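Local coordinates for protein PT26-6P (Thermococcus sp., PDB 2WB7) that is of unknown function but is encoded by a mobile extrachromosomal element of a euryarchaeon and is built from three domains with novel folds, at residues 395-398 / 399-403; 477-480 / 481-485; 106-109 / 110-113; 150-153 / 154-158. One frame throughout, in Å; residues are numbered along the deposited sequence.

Interaction 1: 395-398 / 399-403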
loop_
_atom_site.group_PDB
_atom_site.type_symbol
_atom_site.label_atom_id
_atom_site.label_comp_id
_atom_site.label_asym_id
_atom_site.label_seq_id
_atom_site.Cartn_x
_atom_site.Cartn_y
_atom_site.Cartn_z
ATOM N N ASP A 395 35.203 -17.476 12.196
ATOM C CA ASP A 395 35.289 -18.530 13.205
ATOM C C ASP A 395 34.611 -19.793 12.717
ATOM O O ASP A 395 35.086 -20.907 12.973
ATOM C CB ASP A 395 34.641 -18.081 14.508
ATOM C CG ASP A 395 35.255 -16.798 15.060
ATOM O OD1 ASP A 395 35.958 -16.083 14.319
ATOM O OD2 ASP A 395 35.032 -16.490 16.247
ATOM N N VAL A 396 33.506 -19.631 12.001
ATOM C CA VAL A 396 32.870 -20.785 11.393
ATOM C C VAL A 396 33.779 -21.426 10.355
ATOM O O VAL A 396 33.827 -22.652 10.222
ATOM C CB VAL A 396 31.530 -20.438 10.743
ATOM C CG1 VAL A 396 31.051 -21.601 9.888
ATOM C CG2 VAL A 396 30.500 -20.113 11.814
ATOM N N LYS A 397 34.504 -20.587 9.623
ATOM C CA LYS A 397 35.431 -21.079 8.628
ATOM C C LYS A 397 36.600 -21.794 9.292
ATOM O O LYS A 397 36.974 -22.882 8.842
ATOM C CB LYS A 397 35.931 -19.962 7.724
ATOM C CG LYS A 397 36.717 -20.500 6.530
ATOM C CD LYS A 397 37.707 -19.484 5.983
ATOM C CE LYS A 397 38.963 -20.183 5.452
ATOM N NZ LYS A 397 40.176 -19.317 5.626
ATOM N N ASN A 398 37.176 -21.205 10.350
ATOM C CA ASN A 398 38.235 -21.882 11.104
ATOM C C ASN A 398 37.772 -23.259 11.553
ATOM O O ASN A 398 38.479 -24.257 11.393
ATOM C CB ASN A 398 38.652 -21.108 12.356
ATOM C CG ASN A 398 39.014 -19.661 12.078
ATOM O OD1 ASN A 398 39.673 -19.323 11.086
ATOM N ND2 ASN A 398 38.600 -18.792 12.990
ATOM N N LEU A 399 36.579 -23.293 12.140
ATOM C CA LEU A 399 36.026 -24.508 12.706
ATOM C C LEU A 399 35.973 -25.597 11.640
ATOM O O LEU A 399 36.434 -26.714 11.857
ATOM C CB LEU A 399 34.637 -24.215 13.262
ATOM C CG LEU A 399 34.118 -24.949 14.502
ATOM C CD1 LEU A 399 35.202 -25.178 15.528
ATOM C CD2 LEU A 399 32.966 -24.155 15.109
ATOM N N ILE A 400 35.443 -25.264 10.468
ATOM C CA ILE A 400 35.380 -26.232 9.385
ATOM C C ILE A 400 36.768 -26.713 8.999
ATOM O O ILE A 400 36.961 -27.880 8.677
ATOM C CB ILE A 400 34.687 -25.662 8.135
ATOM C CG1 ILE A 400 33.221 -25.331 8.443
ATOM C CG2 ILE A 400 34.799 -26.656 6.963
ATOM C CD1 ILE A 400 32.487 -24.573 7.335
ATOM N N ASP A 401 37.736 -25.809 9.032
ATOM C CA ASP A 401 39.092 -26.163 8.664
ATOM C C ASP A 401 39.659 -27.129 9.677
ATOM O O ASP A 401 40.293 -28.117 9.327
ATOM C CB ASP A 401 39.951 -24.914 8.532
ATOM C CG ASP A 401 39.610 -24.127 7.273
ATOM O OD1 ASP A 401 39.069 -24.749 6.327
ATOM O OD2 ASP A 401 39.861 -22.896 7.220
ATOM N N LEU A 402 39.403 -26.850 10.942
ATOM C CA LEU A 402 39.740 -27.790 11.981
ATOM C C LEU A 402 39.147 -29.161 11.655
ATOM O O LEU A 402 39.833 -30.172 11.733
ATOM C CB LEU A 402 39.235 -27.290 13.327
ATOM C CG LEU A 402 39.857 -25.974 13.777
ATOM C CD1 LEU A 402 39.312 -25.557 15.133
ATOM C CD2 LEU A 402 41.350 -26.155 13.841
ATOM N N TYR A 403 37.877 -29.208 11.280
ATOM C CA TYR A 403 37.273 -30.502 10.999
ATOM C C TYR A 403 38.136 -31.266 9.998
ATOM O O TYR A 403 38.471 -32.427 10.226
ATOM C CB TYR A 403 35.833 -30.370 10.493
ATOM C CG TYR A 403 35.175 -31.707 10.183
ATOM C CD1 TYR A 403 34.466 -32.401 11.168
ATOM C CD2 TYR A 403 35.262 -32.280 8.910
ATOM C CE1 TYR A 403 33.857 -33.622 10.899
ATOM C CE2 TYR A 403 34.659 -33.507 8.634
ATOM C CZ TYR A 403 33.962 -34.172 9.635
ATOM O OH TYR A 403 33.353 -35.382 9.368
#

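Interaction 2: 477-480 / 481-485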
loop_
_atom_site.group_PDB
_atom_site.type_symbol
_atom_site.label_atom_id
_atom_site.label_comp_id
_atom_site.label_asym_id
_atom_site.label_seq_id
_atom_site.Cartn_x
_atom_site.Cartn_y
_atom_site.Cartn_z
ATOM N N TYR A 477 24.815 -29.021 11.468
ATOM C CA TYR A 477 24.638 -28.581 12.836
ATOM C C TYR A 477 25.206 -27.179 13.081
ATOM O O TYR A 477 24.630 -26.394 13.850
ATOM C CB TYR A 477 25.264 -29.574 13.809
ATOM C CG TYR A 477 24.331 -30.678 14.263
ATOM C CD1 TYR A 477 23.211 -30.386 15.038
ATOM C CD2 TYR A 477 24.581 -32.014 13.946
ATOM C CE1 TYR A 477 22.358 -31.382 15.474
ATOM C CE2 TYR A 477 23.740 -33.018 14.384
ATOM C CZ TYR A 477 22.632 -32.696 15.153
ATOM O OH TYR A 477 21.777 -33.683 15.590
ATOM N N LEU A 478 26.335 -26.865 12.447
ATOM C CA LEU A 478 26.875 -25.513 12.548
ATOM C C LEU A 478 25.878 -24.532 11.942
ATOM O O LEU A 478 25.588 -23.480 12.507
ATOM C CB LEU A 478 28.212 -25.401 11.833
ATOM C CG LEU A 478 29.396 -26.055 12.536
ATOM C CD1 LEU A 478 30.643 -25.847 11.690
ATOM C CD2 LEU A 478 29.545 -25.493 13.950
ATOM N N ASN A 479 25.322 -24.897 10.797
ATOM C CA ASN A 479 24.359 -24.044 10.152
ATOM C C ASN A 479 23.056 -23.872 10.948
ATOM O O ASN A 479 22.546 -22.751 11.071
ATOM C CB ASN A 479 24.088 -24.514 8.736
ATOM C CG ASN A 479 23.433 -23.449 7.917
ATOM O OD1 ASN A 479 22.314 -23.620 7.428
ATOM N ND2 ASN A 479 24.096 -22.306 7.801
ATOM N N ALA A 480 22.523 -24.967 11.490
ATOM C CA ALA A 480 21.367 -24.871 12.377
ATOM C C ALA A 480 21.723 -23.948 13.518
ATOM O O ALA A 480 20.966 -23.050 13.862
ATOM C CB ALA A 480 20.941 -26.247 12.908
ATOM N N ALA A 481 22.884 -24.164 14.105
ATOM C CA ALA A 481 23.304 -23.347 15.224
ATOM C C ALA A 481 23.406 -21.853 14.855
ATOM O O ALA A 481 23.042 -20.975 15.639
ATOM C CB ALA A 481 24.624 -23.868 15.783
ATOM N N LYS A 482 23.881 -21.570 13.651
ATOM C CA LYS A 482 24.010 -20.190 13.204
ATOM C C LYS A 482 22.658 -19.465 13.073
ATOM O O LYS A 482 22.476 -18.338 13.583
ATOM C CB LYS A 482 24.725 -20.165 11.868
ATOM C CG LYS A 482 25.423 -18.866 11.587
ATOM C CD LYS A 482 26.040 -18.915 10.220
ATOM C CE LYS A 482 26.736 -17.626 9.870
ATOM N NZ LYS A 482 26.996 -17.657 8.394
ATOM N N LYS A 483 21.716 -20.115 12.389
ATOM C CA LYS A 483 20.385 -19.553 12.189
ATOM C C LYS A 483 19.613 -19.452 13.492
ATOM O O LYS A 483 18.828 -18.517 13.674
ATOM C CB LYS A 483 19.578 -20.386 11.208
ATOM C CG LYS A 483 20.359 -20.896 10.038
ATOM C CD LYS A 483 20.940 -19.817 9.172
ATOM C CE LYS A 483 21.041 -20.340 7.735
ATOM N NZ LYS A 483 22.375 -20.110 7.121
ATOM N N HIS A 484 19.801 -20.424 14.384
ATOM C CA HIS A 484 19.201 -20.326 15.713
ATOM C C HIS A 484 19.712 -19.078 16.423
ATOM O O HIS A 484 18.929 -18.369 17.045
ATOM C CB HIS A 484 19.444 -21.576 16.584
ATOM C CG HIS A 484 18.507 -22.713 16.302
ATOM N ND1 HIS A 484 17.139 -22.551 16.208
ATOM C CD2 HIS A 484 18.739 -24.033 16.105
ATOM C CE1 HIS A 484 16.573 -23.718 15.955
ATOM N NE2 HIS A 484 17.523 -24.631 15.875
ATOM N N GLU A 485 21.010 -18.791 16.335
ATOM C CA GLU A 485 21.513 -17.576 16.974
ATOM C C GLU A 485 20.905 -16.319 16.349
ATOM O O GLU A 485 20.630 -15.338 17.048
ATOM C CB GLU A 485 23.039 -17.468 16.953
ATOM C CG GLU A 485 23.505 -16.407 17.937
ATOM C CD GLU A 485 24.852 -15.744 17.599
ATOM O OE1 GLU A 485 25.555 -16.230 16.689
ATOM O OE2 GLU A 485 25.192 -14.728 18.272
#

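Interaction 3: 106-109 / 110-113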
loop_
_atom_site.group_PDB
_atom_site.type_symbol
_atom_site.label_atom_id
_atom_site.label_comp_id
_atom_site.label_asym_id
_atom_site.label_seq_id
_atom_site.Cartn_x
_atom_site.Cartn_y
_atom_site.Cartn_z
ATOM N N VAL A 106 -21.275 19.471 -12.429
ATOM C CA VAL A 106 -22.443 19.898 -13.183
ATOM C C VAL A 106 -22.192 19.982 -14.685
ATOM O O VAL A 106 -21.250 20.641 -15.136
ATOM C CB VAL A 106 -22.976 21.248 -12.666
ATOM C CG1 VAL A 106 -23.779 21.951 -13.748
ATOM C CG2 VAL A 106 -23.814 21.033 -11.401
ATOM N N TRP A 107 -23.040 19.293 -15.448
ATOM C CA TRP A 107 -23.088 19.440 -16.901
ATOM C C TRP A 107 -24.259 20.371 -17.230
ATOM O O TRP A 107 -25.422 20.064 -16.910
ATOM C CB TRP A 107 -23.302 18.083 -17.574
ATOM C CG TRP A 107 -22.179 17.080 -17.401
ATOM C CD1 TRP A 107 -21.104 16.901 -18.231
ATOM C CD2 TRP A 107 -22.042 16.098 -16.357
ATOM N NE1 TRP A 107 -20.305 15.888 -17.758
ATOM C CE2 TRP A 107 -20.855 15.381 -16.610
ATOM C CE3 TRP A 107 -22.798 15.770 -15.225
ATOM C CZ2 TRP A 107 -20.412 14.355 -15.782
ATOM C CZ3 TRP A 107 -22.354 14.755 -14.403
ATOM C CH2 TRP A 107 -21.175 14.056 -14.687
ATOM N N ASN A 108 -23.968 21.518 -17.837
ATOM C CA ASN A 108 -25.040 22.423 -18.207
ATOM C C ASN A 108 -25.494 22.176 -19.638
ATOM O O ASN A 108 -24.850 21.427 -20.381
ATOM C CB ASN A 108 -24.666 23.884 -17.974
ATOM C CG ASN A 108 -23.513 24.342 -18.845
ATOM O OD1 ASN A 108 -23.205 23.743 -19.879
ATOM N ND2 ASN A 108 -22.872 25.431 -18.431
ATOM N N SER A 109 -26.618 22.791 -19.999
ATOM C CA SER A 109 -27.289 22.499 -21.260
ATOM C C SER A 109 -26.324 22.482 -22.450
ATOM O O SER A 109 -26.495 21.688 -23.376
ATOM C CB SER A 109 -28.425 23.488 -21.487
ATOM O OG SER A 109 -27.894 24.788 -21.647
ATOM N N SER A 110 -25.300 23.335 -22.410
ATOM C CA SER A 110 -24.280 23.368 -23.465
ATOM C C SER A 110 -23.765 21.982 -23.811
ATOM O O SER A 110 -23.378 21.711 -24.943
ATOM C CB SER A 110 -23.083 24.218 -23.033
ATOM O OG SER A 110 -23.363 25.607 -23.118
ATOM N N THR A 111 -23.728 21.112 -22.813
ATOM C CA THR A 111 -23.138 19.791 -22.977
ATOM C C THR A 111 -23.992 18.948 -23.896
ATOM O O THR A 111 -23.509 18.034 -24.558
ATOM C CB THR A 111 -23.054 19.059 -21.624
ATOM O OG1 THR A 111 -22.346 19.873 -20.676
ATOM C CG2 THR A 111 -22.350 17.708 -21.779
ATOM N N PHE A 112 -25.279 19.252 -23.922
ATOM C CA PHE A 112 -26.221 18.378 -24.591
ATOM C C PHE A 112 -26.739 18.919 -25.911
ATOM O O PHE A 112 -26.661 20.114 -26.190
ATOM C CB PHE A 112 -27.360 18.024 -23.649
ATOM C CG PHE A 112 -26.895 17.407 -22.377
ATOM C CD1 PHE A 112 -26.931 18.122 -21.194
ATOM C CD2 PHE A 112 -26.385 16.122 -22.370
ATOM C CE1 PHE A 112 -26.482 17.557 -20.015
ATOM C CE2 PHE A 112 -25.941 15.545 -21.200
ATOM C CZ PHE A 112 -25.986 16.264 -20.017
ATOM N N ARG A 113 -27.266 18.000 -26.713
ATOM C CA ARG A 113 -27.764 18.259 -28.057
ATOM C C ARG A 113 -28.890 19.279 -28.078
ATOM O O ARG A 113 -29.916 19.097 -27.418
ATOM C CB ARG A 113 -28.249 16.941 -28.641
ATOM C CG ARG A 113 -28.644 16.977 -30.074
ATOM C CD ARG A 113 -28.403 15.595 -30.662
ATOM N NE ARG A 113 -26.968 15.336 -30.801
ATOM C CZ ARG A 113 -26.424 14.129 -30.949
ATOM N NH1 ARG A 113 -27.185 13.045 -30.956
ATOM N NH2 ARG A 113 -25.109 14.011 -31.074
#

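Interaction 4: 150-153 / 154-158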
loop_
_atom_site.group_PDB
_atom_site.type_symbol
_atom_site.label_atom_id
_atom_site.label_comp_id
_atom_site.label_asym_id
_atom_site.label_seq_id
_atom_site.Cartn_x
_atom_site.Cartn_y
_atom_site.Cartn_z
ATOM N N GLU A 150 1.532 10.789 16.870
ATOM C CA GLU A 150 0.080 10.955 16.871
ATOM C C GLU A 150 -0.467 10.806 15.462
ATOM O O GLU A 150 -1.298 9.940 15.193
ATOM C CB GLU A 150 -0.306 12.333 17.415
ATOM C CG GLU A 150 -0.138 12.506 18.942
ATOM C CD GLU A 150 1.299 12.228 19.450
ATOM O OE1 GLU A 150 1.478 11.249 20.230
ATOM O OE2 GLU A 150 2.238 12.985 19.074
ATOM N N LEU A 151 -0.010 11.680 14.571
ATOM C CA LEU A 151 -0.368 11.624 13.161
ATOM C C LEU A 151 -0.063 10.238 12.612
ATOM O O LEU A 151 -0.847 9.642 11.869
ATOM C CB LEU A 151 0.440 12.663 12.381
ATOM C CG LEU A 151 0.289 12.581 10.864
ATOM C CD1 LEU A 151 -1.169 12.785 10.515
ATOM C CD2 LEU A 151 1.152 13.610 10.163
ATOM N N TYR A 152 1.097 9.736 12.995
ATOM C CA TYR A 152 1.621 8.513 12.436
ATOM C C TYR A 152 0.668 7.359 12.685
ATOM O O TYR A 152 0.352 6.607 11.769
ATOM C CB TYR A 152 2.980 8.205 13.045
ATOM C CG TYR A 152 3.470 6.855 12.644
ATOM C CD1 TYR A 152 4.283 6.699 11.523
ATOM C CD2 TYR A 152 3.090 5.718 13.357
ATOM C CE1 TYR A 152 4.719 5.446 11.135
ATOM C CE2 TYR A 152 3.517 4.463 12.976
ATOM C CZ TYR A 152 4.324 4.336 11.868
ATOM O OH TYR A 152 4.740 3.088 11.498
ATOM N N ASP A 153 0.218 7.217 13.929
ATOM C CA ASP A 153 -0.730 6.174 14.290
ATOM C C ASP A 153 -2.017 6.431 13.547
ATOM O O ASP A 153 -2.676 5.519 13.063
ATOM C CB ASP A 153 -1.053 6.226 15.784
ATOM C CG ASP A 153 0.156 5.964 16.667
ATOM O OD1 ASP A 153 1.048 5.186 16.242
ATOM O OD2 ASP A 153 0.197 6.514 17.799
ATOM N N LYS A 154 -2.374 7.704 13.473
ATOM C CA LYS A 154 -3.633 8.099 12.886
ATOM C C LYS A 154 -3.714 7.617 11.452
ATOM O O LYS A 154 -4.767 7.183 10.982
ATOM C CB LYS A 154 -3.771 9.611 12.945
ATOM C CG LYS A 154 -5.178 10.074 12.784
ATOM C CD LYS A 154 -5.268 11.578 12.921
ATOM C CE LYS A 154 -6.710 12.036 12.746
ATOM N NZ LYS A 154 -6.760 13.527 12.747
ATOM N N ILE A 155 -2.590 7.679 10.754
ATOM C CA ILE A 155 -2.550 7.233 9.361
ATOM C C ILE A 155 -3.077 5.812 9.210
ATOM O O ILE A 155 -3.888 5.540 8.333
ATOM C CB ILE A 155 -1.136 7.324 8.784
ATOM C CG1 ILE A 155 -0.738 8.796 8.648
ATOM C CG2 ILE A 155 -1.076 6.621 7.459
ATOM C CD1 ILE A 155 0.710 9.025 8.404
ATOM N N TRP A 156 -2.622 4.910 10.076
ATOM C CA TRP A 156 -2.956 3.495 9.942
ATOM C C TRP A 156 -4.255 3.120 10.625
ATOM O O TRP A 156 -4.713 1.989 10.478
ATOM C CB TRP A 156 -1.817 2.621 10.474
ATOM C CG TRP A 156 -0.506 3.108 10.004
ATOM C CD1 TRP A 156 0.492 3.662 10.754
ATOM C CD2 TRP A 156 -0.057 3.144 8.647
ATOM N NE1 TRP A 156 1.540 4.031 9.944
ATOM C CE2 TRP A 156 1.227 3.720 8.647
ATOM C CE3 TRP A 156 -0.617 2.743 7.432
ATOM C CZ2 TRP A 156 1.956 3.901 7.483
ATOM C CZ3 TRP A 156 0.106 2.929 6.279
ATOM C CH2 TRP A 156 1.380 3.505 6.311
ATOM N N ASN A 157 -4.850 4.047 11.370
ATOM C CA ASN A 157 -6.043 3.707 12.146
ATOM C C ASN A 157 -7.336 4.391 11.686
ATOM O O ASN A 157 -8.423 4.025 12.111
ATOM C CB ASN A 157 -5.799 3.922 13.634
ATOM C CG ASN A 157 -4.647 3.073 14.153
ATOM O OD1 ASN A 157 -3.740 3.576 14.836
ATOM N ND2 ASN A 157 -4.647 1.782 13.797
ATOM N N THR A 158 -7.213 5.378 10.811
ATOM C CA THR A 158 -8.381 6.059 10.312
ATOM C C THR A 158 -9.095 5.178 9.303
ATOM O O THR A 158 -8.467 4.527 8.474
ATOM C CB THR A 158 -8.013 7.368 9.660
ATOM O OG1 THR A 158 -7.330 8.189 10.613
ATOM C CG2 THR A 158 -9.255 8.062 9.202
#

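Interaction 1: 395-398 / 399-403
Lys-397 and Asp-401 stand one turn apart on an alpha helix, the i to i+4 spacing at which opposite charges can meet along a helical flank. They form a long salt bridge, 3.9 Å from Lys-397 NZ to Asp-401 OD2. The methylene before the ammonium group lies nearer than the charge itself, since Lys-397 CE sits 3.4 Å from Asp-401 OD2. With CG anti to the backbone N (chi1 -170°), the lysine chain runs out along its own carbonyl side and then bends at its last two torsions to come across the carboxylate. The preceding pair of the same spacing is apolar: Val-396 CG1 touches Ile-400 CD1 at 4.2 Å, one branch end against another. Beneath both pairs runs the ladder of main-chain bonds, among them Asp-401 N to Lys-397 O at 3.0 Å. Leu-399 and Ile-400 lean on helix 471-499, and Leu-402 on helix 408-438, so the apolar flank faces the bundle of the helical domain while the charged pair lies toward its outside. Past the pair, the ladder continues with Leu-402 N, which donates to Asn-398 O at 2.8 Å in a nearly straight bond (168°).

Interaction 2: 477-480 / 481-485
Lys-483 lays its aliphatic chain over the carbonyl of Asn-479, one turn earlier on helix 471-499, with its CG beside Asn-479 O. Its CG stands beside the backbone N (chi1 -40°) and the chain folds again at chi2, which turns the stem back along the helix toward the residue it covers. Asn-479 has its CG anti to its own backbone N, and the two side chains cross at an angle near their ends. The ammonium group of Lys-483 finds its main partners beyond the helix, in salt bridges to Asp-9 and Asp-7.

Under the side chains the main-chain bond from Lys-483 N to Asn-479 O measures 3.1 Å and is nearly straight at 173°. One residue on, the backbone N of His-484 donates to Ala-480 O at 2.9 Å, and its imidazole lies beside that same carbonyl. The ring nitrogens hydrogen-bond to Glu-454 through ND1 and to Glu-524 through NE2, so both polar atoms of this buried ring are satisfied by acidic side chains. Lys-482 extends its chain away from this helix, and its NZ bridges to Asp-7 and Asp-393.

All the touching residues are buried within the helical bundle, yet several end in charged or polar groups. Acidic partners from other parts of the chain meet these ends, so the lysines are likely to stay protonated, and ionic pairing here probably ties the N-terminal residues and neighbouring helices to helix 471-499.

Interaction 3: 106-109 / 110-113
Asn-108 O is gripped twice by Thr-111, three residues on. The backbone N-H of Thr-111 reaches it at 2.7 Å in a bond close to straight (167°), and Thr-111 OG1 donates to the same oxygen at 3.0 Å, in the carbonyl plane and on a lone pair. Placing OG1 beside its own backbone N (chi1 -55°) lets one residue deliver both donors. One residue further, Phe-112 N bonds to Ser-109 O at 2.8 Å, coming from above the carbonyl plane. These i to i+3 bonds make a short 3-10 turn where strand 104-108 of the first immunoglobulin-like domain ends. Asn-108 OD1 adds a weak bond to Ser-110 N.

The turn also folds apolar groups back on the strand. Phe-112 CE1 lies 4.0 Å from Trp-107 CB, and Thr-111 CG2 is 3.8 Å from Trp-107 CD1. Val-90 of strand 85-96 touches both aromatic side chains. A serine in place of Phe-112 would probably keep the backbone bond to Ser-109 O but open a gap beside Trp-107 CB and Val-90. The chemistry is thus divided: hydrogen bonds set the bend at the strand end, while the phenylalanine and tryptophan are likely to steer how the outgoing chain lies against the sheet.

Interaction 4: 150-153 / 154-158
Tyr-152 presents a ring face to the indole edge of Trp-156, one turn later on helix 149-157, and this T-shaped pair is the tight part of the contact. Trp-156 NE1 stands over that face, offset toward its rim, 3.4 Å from Tyr-152 CZ. The two planes meet at 72°, and the five-membered ring centroid lies 4.8 Å from that of the phenol. With CG of Tyr-152 anti to the backbone N (chi1 172°), the phenol swings toward the C-terminal end of the helix, where the indole waits. Tyr-152 CE2 also touches Trp-156 CD1 at 3.8 Å. Ile-155 CG2 covers one indole face, over its centre, and Ile-155 CD1 touches Leu-151 CG at 4.3 Å. An alanine at Tyr-152 is likely to leave the indole edge without its aromatic face, less firmly held in its rotation, and Glu-378 without the hydroxyl that bonds to it.

The other flank is looser and more open to solvent. Glu-150 joins it mainly through its carbonyl, which takes the N-H of Lys-154 at 3.0 Å. Asp-153 has its salt bridge with Arg-149, back along the chain. Near the end of the helix, Trp-156 N makes only a weak bond to Asp-153 O, and Lys-154 O instead gathers Asn-157 N, Thr-158 N and, at 2.8 Å, Thr-158 OG1. The whole is an amphipathic surface helix, its aliphatic side meeting helix 135-144 and strands 253-261 and 370-379 of the second immunoglobulin-like domain, where Lys-258 makes a cation-pi contact with Trp-156, its polar side turned outward.

All four contacts are local, within five residues along the chain, yet their chemistry follows their place. Interactions 1 and 2 belong to one helical domain and touch through Leu-399 and Leu-478: interaction 2 is wholly buried and relies on ionic partners from other segments, whereas interaction 1 is only partly buried and keeps a long salt bridge of its own. Interactions 3 and 4 share the first immunoglobulin-like range but sit about 42 Å apart between centres. Interaction 3 turns a strand end with 3-10 bonds, and interaction 4 rests a helix on another domain through aromatic rings. Interactions 1 and 3 lie on opposite sides of the chain's centre.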